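Local coordinates for sepf-like protein (Archaeoglobus fulgidus, PDB 3ZIE) that probably takes part in cell division as an archaeal relative of SepF, the protein that tethers the FtsZ ring to the membrane, at residues Ala6-Leu11 against Pro15-Glu20. The protein carries 1 engineered substitution. Sequence-based numbering, arbitrary orientation.
Sequences AEVTGL and PEIKRE
In the beta-alpha-beta unit of strand 2-7, helix 14-22 and the parallel strand 26-30, Ile17 of the helix packs on Ala6 and Val8 at the end of the first strand. Its CD1 lies 3.8 Å from CB of Ala6 and 4.0 Å from CG2 of Val8, while CG1 of Ile17 also rests on the Ala6 methyl at 3.9 Å. The delta methyl reaches the strand because CG1 stands anti to the carbonyl carbon (chi1 -66°) and the chain then runs on extended (chi2 165°). Ile17 thus reaches from the helix to the end of the strand with its longer branch, meeting Val8 at about a right angle. Alanine suits the strand position, since its single methyl leaves room for that branch, and the branched valine offers one gamma methyl to the isoleucine tip. Ile17 also touches Val27 of strand 26-30 and Leu48 of helix 38-55.

Where the loop turns into the helix, the carbonyl O of Leu11 meets CD of Pro15 at 3.7 Å, a van der Waals touch. Proline fits the first turn of a helix, where its missing N-H costs no helical bond, and its own O accepts from Arg19 N at 3.1 Å. On another side of the helix, Arg19 NH1 makes a salt bridge of 2.8 Å to Glu16 OE1, which lies near the guanidinium plane and is met nearly along its C-O bond.

Ala6 also pairs with a strand of the second subunit, so the sheet continues across the dimer interface. Glu20 ties the helix to strand 2-7 through Arg4 and Tyr2, but segments 6-11 and 15-20 themselves meet through apolar packing, with no hydrogen bond between them, probably driven by burial of these methyls.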
# COMPACT_ATOMS: atom_id res chain seq x y z
N ALA B 6 9.50 1.16 0.10
CA ALA B 6 10.85 1.25 0.76
C ALA B 6 11.17 -0.07 1.46
O ALA B 6 10.30 -0.65 2.06
CB ALA B 6 10.90 2.39 1.79
N GLU B 7 12.41 -0.55 1.33
CA GLU B 7 12.89 -1.74 2.05
C GLU B 7 13.72 -1.19 3.19
O GLU B 7 14.84 -0.68 2.96
CB GLU B 7 13.76 -2.59 1.12
CG GLU B 7 12.94 -3.28 0.02
CD GLU B 7 11.80 -4.21 0.51
OE1 GLU B 7 11.84 -4.79 1.62
OE2 GLU B 7 10.82 -4.42 -0.23
N VAL B 8 13.13 -1.13 4.38
CA VAL B 8 13.76 -0.40 5.49
C VAL B 8 14.68 -1.38 6.22
O VAL B 8 14.18 -2.34 6.84
CB VAL B 8 12.71 0.20 6.50
CG1 VAL B 8 13.45 0.92 7.68
CG2 VAL B 8 11.78 1.17 5.77
N THR B 9 15.98 -1.14 6.13
CA THR B 9 16.97 -2.02 6.80
C THR B 9 17.75 -1.35 7.94
O THR B 9 18.67 -1.96 8.52
CB THR B 9 17.98 -2.56 5.78
OG1 THR B 9 18.46 -1.47 4.98
CG2 THR B 9 17.30 -3.59 4.88
N GLY B 10 17.38 -0.11 8.27
CA GLY B 10 18.10 0.73 9.25
C GLY B 10 17.68 2.17 9.08
O GLY B 10 16.75 2.48 8.30
N LEU B 11 18.38 3.10 9.72
CA LEU B 11 17.99 4.49 9.66
C LEU B 11 18.34 5.19 8.32
O LEU B 11 17.87 6.29 8.04
CB LEU B 11 18.60 5.26 10.84
CG LEU B 11 17.80 5.16 12.16
CD1 LEU B 11 18.71 5.28 13.35
CD2 LEU B 11 16.77 6.28 12.19
N PRO B 15 15.71 9.39 5.29
CA PRO B 15 15.73 10.68 4.62
C PRO B 15 15.08 10.63 3.21
O PRO B 15 14.41 11.59 2.81
CB PRO B 15 17.25 11.00 4.57
CG PRO B 15 17.78 10.23 5.81
CD PRO B 15 17.08 8.95 5.62
N GLU B 16 15.25 9.53 2.47
CA GLU B 16 14.58 9.44 1.14
C GLU B 16 13.05 9.25 1.28
O GLU B 16 12.31 9.72 0.42
CB GLU B 16 15.17 8.32 0.23
CG GLU B 16 14.46 8.16 -1.15
CD GLU B 16 14.45 9.45 -2.00
OE1 GLU B 16 15.36 10.27 -1.82
OE2 GLU B 16 13.53 9.68 -2.81
N ILE B 17 12.59 8.54 2.31
CA ILE B 17 11.12 8.43 2.60
C ILE B 17 10.56 9.82 2.87
O ILE B 17 9.49 10.23 2.35
CB ILE B 17 10.86 7.44 3.73
CG1 ILE B 17 11.27 6.01 3.26
CG2 ILE B 17 9.41 7.56 4.30
CD1 ILE B 17 11.39 4.98 4.47
N LYS B 18 11.31 10.60 3.65
CA LYS B 18 10.85 11.96 3.97
C LYS B 18 10.71 12.76 2.69
O LYS B 18 9.71 13.46 2.50
CB LYS B 18 11.80 12.68 4.96
CG LYS B 18 11.70 12.11 6.36
CD LYS B 18 12.76 12.74 7.21
CE LYS B 18 12.36 12.70 8.67
NZ LYS B 18 13.46 13.36 9.50
N ARG B 19 11.72 12.67 1.82
CA ARG B 19 11.73 13.41 0.57
C ARG B 19 10.51 13.07 -0.31
O ARG B 19 9.87 13.98 -0.87
CB ARG B 19 13.03 13.16 -0.23
CG ARG B 19 13.94 14.38 -0.37
CD ARG B 19 15.33 14.00 -1.01
NE ARG B 19 16.32 13.97 0.07
CZ ARG B 19 17.06 12.93 0.46
NH1 ARG B 19 17.06 11.75 -0.18
NH2 ARG B 19 17.88 13.12 1.49
N GLU B 20 10.18 11.79 -0.41
CA GLU B 20 8.99 11.35 -1.20
C GLU B 20 7.65 11.89 -0.65
O GLU B 20 6.82 12.40 -1.40
CB GLU B 20 8.99 9.81 -1.32
CG GLU B 20 10.13 9.30 -2.20
CD GLU B 20 9.85 9.57 -3.71
OE1 GLU B 20 9.02 10.44 -4.03
OE2 GLU B 20 10.46 8.90 -4.57